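PDB 3ML4: protein Dok-7 from Mus musculus, which binds phosphoinositide headgroups and the receptor kinase MuSK, and as a dimeric adaptor induces MuSK autophosphorylation, acting as a probable activator in neuromuscular synapse formation. Local coordinates for residues B[65-70]-B[85-90]; B[114-119]-B[135-140]; B[140-145]-B[156-161]. All coordinates share one frame; numbering follows the deposited sequence.

Contact 1: B[65-70]-B[85-90]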
ATOM      1  N   ASP B  65      -6.512   5.573   8.241  1.00 33.37           N
ATOM      2  CA  ASP B  65      -6.824   6.812   7.535  1.00 32.73           C
ATOM      3  C   ASP B  65      -5.810   7.916   7.838  1.00 32.12           C
ATOM      4  O   ASP B  65      -6.175   9.081   8.005  1.00 32.42           O
ATOM      5  CB  ASP B  65      -8.252   7.271   7.867  1.00 32.98           C
ATOM      6  CG  ASP B  65      -8.522   7.354   9.372  1.00 33.86           C
ATOM      7  OD1 ASP B  65      -7.883   6.609  10.157  1.00 34.12           O
ATOM      8  OD2 ASP B  65      -9.389   8.167   9.770  1.00 34.52           O
ATOM      9  N   ILE B  66      -4.537   7.535   7.890  1.00 31.24           N
ATOM     10  CA  ILE B  66      -3.431   8.446   8.175  1.00 30.19           C
ATOM     11  C   ILE B  66      -3.232   9.480   7.059  1.00 30.33           C
ATOM     12  O   ILE B  66      -3.156   9.119   5.880  1.00 30.45           O
ATOM     13  CB  ILE B  66      -2.116   7.659   8.415  1.00 30.11           C
ATOM     14  CG1 ILE B  66      -2.304   6.644   9.555  1.00 29.62           C
ATOM     15  CG2 ILE B  66      -0.952   8.609   8.701  1.00 29.55           C
ATOM     16  CD1 ILE B  66      -1.154   5.676   9.741  1.00 29.35           C
ATOM     17  N   CYS B  67      -3.143  10.754   7.455  1.00 30.02           N
ATOM     18  CA  CYS B  67      -2.972  11.904   6.552  1.00 29.82           C
ATOM     19  C   CYS B  67      -1.581  12.529   6.594  1.00 29.22           C
ATOM     20  O   CYS B  67      -1.196  13.256   5.670  1.00 28.97           O
ATOM     21  CB  CYS B  67      -3.948  13.010   6.921  1.00 29.71           C
ATOM     22  SG  CYS B  67      -5.637  12.536   6.874  1.00 32.24           S
ATOM     23  N   GLY B  68      -0.854  12.288   7.683  1.00 28.63           N
ATOM     24  CA  GLY B  68       0.461  12.878   7.862  1.00 27.98           C
ATOM     25  C   GLY B  68       1.011  12.771   9.264  1.00 27.70           C
ATOM     26  O   GLY B  68       0.314  12.368  10.194  1.00 27.37           O
ATOM     27  N   LEU B  69       2.285  13.128   9.396  1.00 27.67           N
ATOM     28  CA  LEU B  69       2.964  13.176  10.682  1.00 27.37           C
ATOM     29  C   LEU B  69       3.499  14.569  10.966  1.00 27.17           C
ATOM     30  O   LEU B  69       3.866  15.301  10.049  1.00 27.04           O
ATOM     31  CB  LEU B  69       4.104  12.165  10.717  1.00 27.36           C
ATOM     32  CG  LEU B  69       3.711  10.771  11.200  1.00 28.07           C
ATOM     33  CD1 LEU B  69       3.272   9.892  10.042  1.00 29.10           C
ATOM     34  CD2 LEU B  69       4.883  10.146  11.914  1.00 29.16           C
ATOM     35  N   GLU B  70       3.556  14.919  12.245  1.00 27.22           N
ATOM     36  CA  GLU B  70       3.988  16.245  12.683  1.00 27.37           C
ATOM     37  C   GLU B  70       4.495  16.144  14.130  1.00 27.16           C
ATOM     38  O   GLU B  70       3.704  15.905  15.043  1.00 27.25           O
ATOM     39  CB  GLU B  70       2.819  17.238  12.534  1.00 27.48           C
ATOM     40  CG  GLU B  70       2.887  18.512  13.361  1.00 28.41           C
ATOM     41  CD  GLU B  70       3.490  19.680  12.630  1.00 29.21           C
ATOM     42  OE1 GLU B  70       2.864  20.165  11.670  1.00 29.79           O
ATOM     43  OE2 GLU B  70       4.581  20.133  13.032  1.00 30.68           O
ATOM     44  N   ILE B  85      -1.649  12.083  12.314  1.00 30.18           N
ATOM     45  CA  ILE B  85      -2.855  12.767  11.863  1.00 31.04           C
ATOM     46  C   ILE B  85      -3.680  11.850  10.972  1.00 31.88           C
ATOM     47  O   ILE B  85      -3.167  11.270  10.016  1.00 31.80           O
ATOM     48  CB  ILE B  85      -2.525  14.073  11.114  1.00 30.97           C
ATOM     49  CG1 ILE B  85      -1.601  14.952  11.961  1.00 30.33           C
ATOM     50  CG2 ILE B  85      -3.818  14.831  10.748  1.00 31.24           C
ATOM     51  CD1 ILE B  85      -0.772  15.916  11.165  1.00 29.59           C
ATOM     52  N   CYS B  86      -4.959  11.719  11.307  1.00 32.87           N
ATOM     53  CA  CYS B  86      -5.870  10.882  10.555  1.00 34.05           C
ATOM     54  C   CYS B  86      -7.094  11.684  10.147  1.00 34.68           C
ATOM     55  O   CYS B  86      -7.388  12.724  10.745  1.00 34.58           O
ATOM     56  CB  CYS B  86      -6.288   9.675  11.393  1.00 33.92           C
ATOM     57  SG  CYS B  86      -4.898   8.709  12.010  1.00 35.47           S
ATOM     58  N   LEU B  87      -7.810  11.201   9.131  1.00 35.46           N
ATOM     59  CA  LEU B  87      -9.054  11.844   8.705  1.00 36.26           C
ATOM     60  C   LEU B  87     -10.036  11.975   9.866  1.00 36.53           C
ATOM     61  O   LEU B  87     -10.670  13.018  10.030  1.00 36.58           O
ATOM     62  CB  LEU B  87      -9.690  11.104   7.525  1.00 36.37           C
ATOM     63  CG  LEU B  87      -8.902  11.166   6.211  1.00 36.98           C
ATOM     64  CD1 LEU B  87      -9.419  10.135   5.211  1.00 37.41           C
ATOM     65  CD2 LEU B  87      -8.925  12.577   5.619  1.00 37.27           C
ATOM     66  N   SER B  88     -10.126  10.923  10.680  1.00 37.01           N
ATOM     67  CA  SER B  88     -10.994  10.909  11.858  1.00 37.47           C
ATOM     68  C   SER B  88     -10.382  11.649  13.043  1.00 37.76           C
ATOM     69  O   SER B  88     -10.900  12.682  13.472  1.00 37.84           O
ATOM     70  CB  SER B  88     -11.356   9.471  12.252  1.00 37.49           C
ATOM     71  OG  SER B  88     -10.216   8.623  12.261  1.00 37.56           O
ATOM     72  N   GLN B  89      -9.271  11.124  13.555  1.00 38.31           N
ATOM     73  CA  GLN B  89      -8.680  11.617  14.804  1.00 38.75           C
ATOM     74  C   GLN B  89      -7.171  11.780  14.711  1.00 38.61           C
ATOM     75  O   GLN B  89      -6.537  11.246  13.804  1.00 38.85           O
ATOM     76  CB  GLN B  89      -9.014  10.664  15.962  1.00 38.97           C
ATOM     77  CG  GLN B  89      -8.130   9.395  16.046  1.00 39.91           C
ATOM     78  CD  GLN B  89      -8.669   8.203  15.255  1.00 40.87           C
ATOM     79  OE1 GLN B  89      -7.901   7.360  14.775  1.00 41.06           O
ATOM     80  NE2 GLN B  89      -9.990   8.119  15.132  1.00 40.92           N
ATOM     81  N   ALA B  90      -6.604  12.517  15.660  1.00 38.47           N
ATOM     82  CA  ALA B  90      -5.156  12.593  15.821  1.00 38.08           C
ATOM     83  C   ALA B  90      -4.740  11.725  17.001  1.00 37.97           C
ATOM     84  O   ALA B  90      -5.405  11.716  18.041  1.00 37.89           O
ATOM     85  CB  ALA B  90      -4.723  14.023  16.038  1.00 38.02           C
TER
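Asp65 grips the turn after strand 81-86 with both its carboxylate and its backbone carbonyl. Its OD2 takes two hydrogen bonds from one residue: Ser88 OG, at 2.7 Å, comes in on the syn lone pair, while Ser88 N, at 3.0 Å, approaches on the anti side and lies 30° out of the carboxylate plane. The Asp65 side chain is turned between its own backbone N and carbonyl carbon (chi1 52°), which carries the carboxylate across to this turn; a short acidic side chain suits a place where an amide and a hydroxyl of one residue must be met together. Asp65 O accepts from Leu87 N at 2.9 Å.

Further along, Ile85 O is the acceptor for Cys67 N at 2.6 Å and, weakly, for Gly68 N at 3.4 Å, and Ile85 N returns a bond to Gly68 O at 2.9 Å. Two residues thus face one, and the register slips by a residue after the Ile66-Cys86 pair. Gly68 adds no side chain beside Ile85, whose CD1 reaches on to Glu70 CB at 4.1 Å.

Cys67, directed toward the partner segment at the bulge, lays its SG against Leu87 CD2 at 3.5 Å. Cys67 and Ile85 turn to Val152 of the PTB domain, with Ile85 also touching His136, whereas Leu69, directed away from the partner strand, packs on helix 98-112. The small thiol of Cys67 and the branched chain of Ile85 suit their buried places, and Asp65 and Ser88 sit at the more open end. Cys67 and Gly68 opposite Ile85 make a classic beta bulge in the antiparallel hairpin of strands 59-71 and 81-86, with Asp65 tying in the turn that follows, on the side where the PH domain meets the PTB domain.

Contact 2: B[114-119]-B[135-140]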
ATOM      1  N   GLU B 114       5.401   7.997   0.731  1.00 27.28           N
ATOM      2  CA  GLU B 114       5.740   9.402   0.519  1.00 27.01           C
ATOM      3  C   GLU B 114       4.871  10.286   1.406  1.00 26.90           C
ATOM      4  O   GLU B 114       3.710  10.569   1.086  1.00 26.80           O
ATOM      5  CB  GLU B 114       5.624   9.787  -0.960  1.00 26.96           C
ATOM      6  CG  GLU B 114       6.632   9.083  -1.878  1.00 26.54           C
ATOM      7  CD  GLU B 114       8.083   9.496  -1.628  1.00 26.65           C
ATOM      8  OE1 GLU B 114       8.339  10.636  -1.170  1.00 25.52           O
ATOM      9  OE2 GLU B 114       8.980   8.669  -1.898  1.00 27.37           O
ATOM     10  N   VAL B 115       5.442  10.688   2.537  1.00 26.73           N
ATOM     11  CA  VAL B 115       4.744  11.508   3.527  1.00 26.79           C
ATOM     12  C   VAL B 115       5.609  12.691   3.958  1.00 26.94           C
ATOM     13  O   VAL B 115       6.650  12.534   4.605  1.00 26.59           O
ATOM     14  CB  VAL B 115       4.161  10.663   4.723  1.00 27.05           C
ATOM     15  CG1 VAL B 115       4.939   9.380   4.936  1.00 26.91           C
ATOM     16  CG2 VAL B 115       4.046  11.477   6.021  1.00 26.39           C
ATOM     17  N   HIS B 116       5.146  13.874   3.556  1.00 27.08           N
ATOM     18  CA  HIS B 116       5.887  15.122   3.661  1.00 27.08           C
ATOM     19  C   HIS B 116       4.990  16.184   4.284  1.00 26.89           C
ATOM     20  O   HIS B 116       3.763  16.107   4.180  1.00 27.03           O
ATOM     21  CB  HIS B 116       6.309  15.592   2.268  1.00 27.26           C
ATOM     22  CG  HIS B 116       7.152  14.606   1.518  1.00 28.06           C
ATOM     23  ND1 HIS B 116       8.490  14.822   1.252  1.00 28.68           N
ATOM     24  CD2 HIS B 116       6.848  13.408   0.966  1.00 27.99           C
ATOM     25  CE1 HIS B 116       8.973  13.795   0.578  1.00 28.35           C
ATOM     26  NE2 HIS B 116       7.996  12.923   0.390  1.00 28.34           N
ATOM     27  N   ARG B 117       5.596  17.176   4.925  1.00 26.51           N
ATOM     28  CA  ARG B 117       4.830  18.253   5.518  1.00 26.39           C
ATOM     29  C   ARG B 117       5.540  19.585   5.324  1.00 26.16           C
ATOM     30  O   ARG B 117       6.768  19.660   5.388  1.00 26.04           O
ATOM     31  CB  ARG B 117       4.564  17.974   7.003  1.00 26.63           C
ATOM     32  CG  ARG B 117       5.608  18.534   7.945  1.00 27.40           C
ATOM     33  CD  ARG B 117       5.401  18.094   9.368  1.00 29.36           C
ATOM     34  NE  ARG B 117       6.403  17.103   9.736  1.00 31.05           N
ATOM     35  CZ  ARG B 117       7.623  17.405  10.162  1.00 32.56           C
ATOM     36  NH1 ARG B 117       7.985  18.681  10.291  1.00 33.41           N
ATOM     37  NH2 ARG B 117       8.482  16.432  10.462  1.00 32.65           N
ATOM     38  N   PHE B 118       4.758  20.632   5.081  1.00 26.09           N
ATOM     39  CA  PHE B 118       5.287  21.983   4.902  1.00 25.94           C
ATOM     40  C   PHE B 118       4.465  22.973   5.709  1.00 26.08           C
ATOM     41  O   PHE B 118       3.240  23.034   5.561  1.00 26.02           O
ATOM     42  CB  PHE B 118       5.239  22.389   3.431  1.00 25.93           C
ATOM     43  CG  PHE B 118       5.911  21.416   2.496  1.00 26.21           C
ATOM     44  CD1 PHE B 118       7.202  21.650   2.042  1.00 25.82           C
ATOM     45  CD2 PHE B 118       5.240  20.274   2.051  1.00 25.97           C
ATOM     46  CE1 PHE B 118       7.824  20.759   1.163  1.00 25.72           C
ATOM     47  CE2 PHE B 118       5.853  19.382   1.184  1.00 25.89           C
ATOM     48  CZ  PHE B 118       7.150  19.630   0.736  1.00 26.08           C
ATOM     49  N   HIS B 119       5.136  23.738   6.574  1.00 26.32           N
ATOM     50  CA  HIS B 119       4.494  24.820   7.318  1.00 26.19           C
ATOM     51  C   HIS B 119       4.087  25.940   6.358  1.00 25.77           C
ATOM     52  O   HIS B 119       4.937  26.544   5.696  1.00 25.76           O
ATOM     53  CB  HIS B 119       5.423  25.374   8.401  1.00 26.61           C
ATOM     54  CG  HIS B 119       5.655  24.440   9.553  1.00 28.40           C
ATOM     55  ND1 HIS B 119       6.915  24.116  10.014  1.00 29.85           N
ATOM     56  CD2 HIS B 119       4.785  23.732  10.314  1.00 29.16           C
ATOM     57  CE1 HIS B 119       6.810  23.272  11.026  1.00 29.93           C
ATOM     58  NE2 HIS B 119       5.529  23.019  11.225  1.00 30.16           N
ATOM     59  N   LEU B 135       0.680  21.804   5.541  1.00 27.45           N
ATOM     60  CA  LEU B 135       0.227  21.017   4.396  1.00 26.76           C
ATOM     61  C   LEU B 135       0.880  19.643   4.405  1.00 26.44           C
ATOM     62  O   LEU B 135       2.106  19.540   4.471  1.00 26.39           O
ATOM     63  CB  LEU B 135       0.531  21.734   3.074  1.00 26.42           C
ATOM     64  CG  LEU B 135       0.009  21.041   1.806  1.00 26.12           C
ATOM     65  CD1 LEU B 135      -1.495  21.246   1.623  1.00 25.19           C
ATOM     66  CD2 LEU B 135       0.763  21.521   0.579  1.00 26.36           C
ATOM     67  N   HIS B 136       0.062  18.595   4.341  1.00 26.05           N
ATOM     68  CA  HIS B 136       0.572  17.220   4.316  1.00 26.11           C
ATOM     69  C   HIS B 136       0.280  16.501   3.008  1.00 25.99           C
ATOM     70  O   HIS B 136      -0.859  16.477   2.538  1.00 25.80           O
ATOM     71  CB  HIS B 136      -0.004  16.398   5.472  1.00 26.03           C
ATOM     72  CG  HIS B 136       0.378  16.903   6.825  1.00 26.39           C
ATOM     73  ND1 HIS B 136       1.439  16.390   7.538  1.00 27.21           N
ATOM     74  CD2 HIS B 136      -0.159  17.876   7.598  1.00 27.25           C
ATOM     75  CE1 HIS B 136       1.541  17.025   8.691  1.00 27.61           C
ATOM     76  NE2 HIS B 136       0.582  17.931   8.753  1.00 27.94           N
ATOM     77  N   LEU B 137       1.316  15.919   2.420  1.00 26.06           N
ATOM     78  CA  LEU B 137       1.124  14.996   1.317  1.00 26.39           C
ATOM     79  C   LEU B 137       1.310  13.588   1.856  1.00 26.48           C
ATOM     80  O   LEU B 137       2.376  13.257   2.375  1.00 26.48           O
ATOM     81  CB  LEU B 137       2.091  15.292   0.172  1.00 26.28           C
ATOM     82  CG  LEU B 137       1.948  14.438  -1.090  1.00 27.05           C
ATOM     83  CD1 LEU B 137       2.008  15.294  -2.347  1.00 27.54           C
ATOM     84  CD2 LEU B 137       3.020  13.363  -1.129  1.00 28.33           C
ATOM     85  N   CYS B 138       0.256  12.784   1.771  1.00 26.97           N
ATOM     86  CA  CYS B 138       0.314  11.384   2.179  1.00 27.38           C
ATOM     87  C   CYS B 138      -0.015  10.463   1.008  1.00 27.59           C
ATOM     88  O   CYS B 138      -1.174  10.094   0.802  1.00 27.67           O
ATOM     89  CB  CYS B 138      -0.629  11.115   3.350  1.00 27.49           C
ATOM     90  SG  CYS B 138      -0.332   9.531   4.164  1.00 27.89           S
ATOM     91  N   ASN B 139       1.022  10.112   0.248  1.00 27.73           N
ATOM     92  CA  ASN B 139       0.905   9.305  -0.971  1.00 28.00           C
ATOM     93  C   ASN B 139      -0.095   9.873  -1.991  1.00 28.20           C
ATOM     94  O   ASN B 139       0.239  10.771  -2.757  1.00 28.44           O
ATOM     95  CB  ASN B 139       0.616   7.827  -0.647  1.00 27.81           C
ATOM     96  CG  ASN B 139       1.661   7.208   0.271  1.00 28.07           C
ATOM     97  OD1 ASN B 139       2.835   7.094  -0.082  1.00 28.70           O
ATOM     98  ND2 ASN B 139       1.231   6.798   1.455  1.00 27.50           N
ATOM     99  N   ASP B 140      -1.315   9.348  -1.994  1.00 28.41           N
ATOM    100  CA  ASP B 140      -2.322   9.722  -2.984  1.00 28.78           C
ATOM    101  C   ASP B 140      -3.252  10.851  -2.516  1.00 28.49           C
ATOM    102  O   ASP B 140      -4.091  11.323  -3.287  1.00 28.44           O
ATOM    103  CB  ASP B 140      -3.131   8.488  -3.430  1.00 29.20           C
ATOM    104  CG  ASP B 140      -3.287   7.438  -2.320  1.00 30.79           C
ATOM    105  OD1 ASP B 140      -3.414   6.234  -2.651  1.00 32.68           O
ATOM    106  OD2 ASP B 140      -3.279   7.806  -1.125  1.00 31.41           O
TER
HETATM  107  O   HOH W   1       3.417  14.654   7.000  1.00 10.78           O
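Asn139 N gives a nearly straight hydrogen bond to Glu114 O at 2.9 Å (167°), and Asn139 OD1, its position less certain, appears to receive Glu114 N; a carboxamide suits the turn because its ND2 can also reach Leu112 O. Paired backbone bonds follow, His116 with Leu137 and Phe118 with Leu135. Within strand 115-122 and its approach, His116 NE2 bonds to Glu114 OE1 at 2.8 Å (171°), with OE1 almost in the plane of the imidazole. Ser208 OG binds the other oxygen, OE2, so both ends of the carboxylate are engaged.

On the face of Val115 and Cys138, Arg117 runs beside His136 in the same direction, its CB 3.5 Å from ND1 of the His136 ring. A water in the plane of that ring lies 2.7 Å from His136 ND1 and bonds weakly to His116 O. On the other face, Phe118 and Leu137 supply apolar surface against Met196, Leu199 and Phe200 of helix 193-203, while the His116 ring packs on Leu199.

The bond from NE2 to a carboxylate should hold the His116 ring in its rotation, and the negative charge would probably favour a protonated imidazole.

Contact 3: B[140-145]-B[156-161]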
ATOM      1  N   ASP B 140      -1.315   9.348  -1.994  1.00 28.41           N
ATOM      2  CA  ASP B 140      -2.322   9.722  -2.984  1.00 28.78           C
ATOM      3  C   ASP B 140      -3.252  10.851  -2.516  1.00 28.49           C
ATOM      4  O   ASP B 140      -4.091  11.323  -3.287  1.00 28.44           O
ATOM      5  CB  ASP B 140      -3.131   8.488  -3.430  1.00 29.20           C
ATOM      6  CG  ASP B 140      -3.287   7.438  -2.320  1.00 30.79           C
ATOM      7  OD1 ASP B 140      -3.414   6.234  -2.651  1.00 32.68           O
ATOM      8  OD2 ASP B 140      -3.279   7.806  -1.125  1.00 31.41           O
ATOM      9  N   ILE B 141      -3.086  11.287  -1.266  1.00 28.07           N
ATOM     10  CA  ILE B 141      -3.944  12.325  -0.686  1.00 27.55           C
ATOM     11  C   ILE B 141      -3.209  13.577  -0.190  1.00 27.15           C
ATOM     12  O   ILE B 141      -2.090  13.512   0.327  1.00 26.93           O
ATOM     13  CB  ILE B 141      -4.857  11.774   0.440  1.00 27.48           C
ATOM     14  CG1 ILE B 141      -4.042  11.008   1.486  1.00 27.89           C
ATOM     15  CG2 ILE B 141      -5.965  10.918  -0.154  1.00 27.12           C
ATOM     16  CD1 ILE B 141      -4.810  10.668   2.771  1.00 27.84           C
ATOM     17  N   LEU B 142      -3.863  14.718  -0.371  1.00 26.69           N
ATOM     18  CA  LEU B 142      -3.366  15.994   0.115  1.00 26.35           C
ATOM     19  C   LEU B 142      -4.292  16.507   1.202  1.00 25.97           C
ATOM     20  O   LEU B 142      -5.514  16.480   1.065  1.00 25.72           O
ATOM     21  CB  LEU B 142      -3.265  17.019  -1.019  1.00 26.41           C
ATOM     22  CG  LEU B 142      -2.575  18.351  -0.692  1.00 26.50           C
ATOM     23  CD1 LEU B 142      -1.059  18.175  -0.586  1.00 25.90           C
ATOM     24  CD2 LEU B 142      -2.930  19.416  -1.729  1.00 26.48           C
ATOM     25  N   VAL B 143      -3.691  16.981   2.281  1.00 25.78           N
ATOM     26  CA  VAL B 143      -4.427  17.408   3.452  1.00 25.56           C
ATOM     27  C   VAL B 143      -3.844  18.708   3.998  1.00 25.57           C
ATOM     28  O   VAL B 143      -2.635  18.935   3.939  1.00 25.47           O
ATOM     29  CB  VAL B 143      -4.444  16.270   4.520  1.00 25.42           C
ATOM     30  CG1 VAL B 143      -4.364  16.792   5.947  1.00 24.82           C
ATOM     31  CG2 VAL B 143      -5.667  15.400   4.332  1.00 25.48           C
ATOM     32  N   LEU B 144      -4.719  19.569   4.498  1.00 25.79           N
ATOM     33  CA  LEU B 144      -4.301  20.705   5.306  1.00 26.30           C
ATOM     34  C   LEU B 144      -4.688  20.449   6.755  1.00 26.34           C
ATOM     35  O   LEU B 144      -5.772  19.936   7.023  1.00 26.38           O
ATOM     36  CB  LEU B 144      -4.915  22.013   4.783  1.00 26.12           C
ATOM     37  CG  LEU B 144      -4.032  22.821   3.824  1.00 26.36           C
ATOM     38  CD1 LEU B 144      -4.832  23.881   3.080  1.00 27.75           C
ATOM     39  CD2 LEU B 144      -2.856  23.465   4.556  1.00 25.87           C
ATOM     40  N   ALA B 145      -3.803  20.796   7.682  1.00 26.69           N
ATOM     41  CA  ALA B 145      -4.037  20.516   9.102  1.00 27.15           C
ATOM     42  C   ALA B 145      -3.704  21.694  10.007  1.00 27.43           C
ATOM     43  O   ALA B 145      -2.740  22.423   9.769  1.00 27.52           O
ATOM     44  CB  ALA B 145      -3.274  19.263   9.540  1.00 26.93           C
ATOM     45  N   TRP B 156      -7.853  16.514  -0.463  1.00 32.17           N
ATOM     46  CA  TRP B 156      -7.965  16.281  -1.900  1.00 31.46           C
ATOM     47  C   TRP B 156      -7.201  15.015  -2.267  1.00 31.39           C
ATOM     48  O   TRP B 156      -6.154  14.737  -1.684  1.00 31.46           O
ATOM     49  CB  TRP B 156      -7.364  17.455  -2.692  1.00 31.07           C
ATOM     50  CG  TRP B 156      -7.913  18.826  -2.362  1.00 30.50           C
ATOM     51  CD1 TRP B 156      -8.877  19.505  -3.046  1.00 30.43           C
ATOM     52  CD2 TRP B 156      -7.520  19.679  -1.274  1.00 29.78           C
ATOM     53  NE1 TRP B 156      -9.113  20.727  -2.457  1.00 30.03           N
ATOM     54  CE2 TRP B 156      -8.297  20.858  -1.366  1.00 30.21           C
ATOM     55  CE3 TRP B 156      -6.592  19.560  -0.232  1.00 30.02           C
ATOM     56  CZ2 TRP B 156      -8.177  21.912  -0.449  1.00 30.19           C
ATOM     57  CZ3 TRP B 156      -6.470  20.605   0.677  1.00 30.37           C
ATOM     58  CH2 TRP B 156      -7.262  21.769   0.561  1.00 30.55           C
ATOM     59  N   LYS B 157      -7.725  14.249  -3.221  1.00 31.32           N
ATOM     60  CA  LYS B 157      -6.902  13.292  -3.959  1.00 31.20           C
ATOM     61  C   LYS B 157      -6.026  14.125  -4.877  1.00 31.13           C
ATOM     62  O   LYS B 157      -6.522  15.041  -5.542  1.00 31.11           O
ATOM     63  CB  LYS B 157      -7.748  12.357  -4.827  1.00 31.28           C
ATOM     64  CG  LYS B 157      -8.474  11.231  -4.109  1.00 31.86           C
ATOM     65  CD  LYS B 157      -8.766  10.092  -5.087  1.00 32.92           C
ATOM     66  CE  LYS B 157     -10.226   9.643  -5.043  1.00 33.63           C
ATOM     67  NZ  LYS B 157     -10.677   9.193  -3.689  1.00 34.88           N
ATOM     68  N   LEU B 158      -4.732  13.816  -4.925  1.00 31.13           N
ATOM     69  CA  LEU B 158      -3.834  14.454  -5.891  1.00 31.16           C
ATOM     70  C   LEU B 158      -4.288  14.297  -7.349  1.00 31.07           C
ATOM     71  O   LEU B 158      -4.092  15.198  -8.160  1.00 30.93           O
ATOM     72  CB  LEU B 158      -2.400  13.954  -5.721  1.00 31.18           C
ATOM     73  CG  LEU B 158      -1.412  15.019  -5.241  1.00 31.80           C
ATOM     74  CD1 LEU B 158      -1.610  15.363  -3.768  1.00 32.37           C
ATOM     75  CD2 LEU B 158       0.014  14.569  -5.501  1.00 32.56           C
ATOM     76  N   SER B 159      -4.913  13.163  -7.660  1.00 31.12           N
ATOM     77  CA  SER B 159      -5.382  12.872  -9.016  1.00 31.36           C
ATOM     78  C   SER B 159      -6.591  13.726  -9.442  1.00 31.40           C
ATOM     79  O   SER B 159      -7.006  13.699 -10.608  1.00 31.34           O
ATOM     80  CB  SER B 159      -5.684  11.370  -9.169  1.00 31.34           C
ATOM     81  OG  SER B 159      -6.683  10.950  -8.254  1.00 31.82           O
ATOM     82  N   ASP B 160      -7.139  14.488  -8.498  1.00 31.34           N
ATOM     83  CA  ASP B 160      -8.306  15.323  -8.758  1.00 31.26           C
ATOM     84  C   ASP B 160      -7.948  16.810  -8.856  1.00 31.27           C
ATOM     85  O   ASP B 160      -8.824  17.663  -9.007  1.00 31.15           O
ATOM     86  CB  ASP B 160      -9.365  15.085  -7.681  1.00 31.42           C
ATOM     87  CG  ASP B 160      -9.897  13.663  -7.684  1.00 32.01           C
ATOM     88  OD1 ASP B 160      -9.718  12.954  -8.698  1.00 34.82           O
ATOM     89  OD2 ASP B 160     -10.506  13.250  -6.678  1.00 31.88           O
ATOM     90  N   LEU B 161      -6.656  17.111  -8.772  1.00 31.37           N
ATOM     91  CA  LEU B 161      -6.150  18.470  -8.954  1.00 31.43           C
ATOM     92  C   LEU B 161      -5.938  18.782 -10.434  1.00 31.52           C
ATOM     93  O   LEU B 161      -5.252  18.035 -11.130  1.00 31.47           O
ATOM     94  CB  LEU B 161      -4.829  18.636  -8.201  1.00 31.31           C
ATOM     95  CG  LEU B 161      -4.769  19.230  -6.794  1.00 31.03           C
ATOM     96  CD1 LEU B 161      -6.022  18.971  -5.955  1.00 30.49           C
ATOM     97  CD2 LEU B 161      -3.528  18.696  -6.104  1.00 30.70           C
TER
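Leu142 and Trp156 form a hydrogen-bonded antiparallel pair in the hairpin of strands 141-146 and 151-157, at one edge of the PTB-domain sheet as counted within this chain, and their side chains lie on the same face. They meet at a slant: Leu142 CD2 comes to 4.0 Å from Trp156 CE3. CG of Leu142 stands opposite its backbone N (chi1 -172°), beside the carbonyl carbon, which leans CG toward strand 133-138 and leaves the CD2 branch to turn back to the indole.

The six-membered part of the indole reaches back along strand 141-146. Leu144 CD1 meets it near the ring plane, at the edge, 4.1 Å from CH2. A wide flat side chain suits this place because it can contact two leucines of one strand while presenting other surfaces to aromatic neighbours: Phe173 and Phe186 meet it edge-to-face, and its NE1 is satisfied by Trp182 O. The polar atom of the buried ring therefore has a fixed partner beyond the hairpin.

Leu158, the first residue of the short 3-10 segment 158-160, approaches Leu142 from the side of that segment, its CD1 3.6 Å from Leu142 CB. Phe200 of helix 193-203 packs on Leu142 and Leu161, so these aliphatic groups belong to the layer between sheet and helix characteristic of PTB domains. The opposite face holds Ile141 and Lys157, where the long lysine chain can run outward into solvent. After the 3-10 segment the chain reaches the bound peptide: Leu161 O accepts a hydrogen bond from a polar side chain of it.

Three backbone bonds join the two segments under these side chains. Leu158 N reaches Asp140 O from above the carbonyl plane, Trp156 N meets Leu142 O at 2.8 Å in that carbonyl's plane, and Leu142 N points almost straight at Trp156 O, 2.6 Å away.

Overall arrangement
Contacts 2 and 3 are successive hairpins of one PTB-domain sheet, their centres about 9 Å apart. They share Asp140, and their inner strands are probably hydrogen-bonded through His136 N and Val143 O (2.7 Å). Contact 1 belongs to the PH domain, yet its centre lies only about 11 Å from that of contact 2 and 13 Å from that of contact 3. Cys67 SG rests 3.8 Å from Val143 CG2, and Leu69 O lies near Arg117 NE and His136, so the two domains pack closely. Contact 3 touches the bound peptide through Ser159 and Leu161, while Glu114 and Asn139 pack on Pro35, and the shared Asp140 on Ser34, of the second subunit.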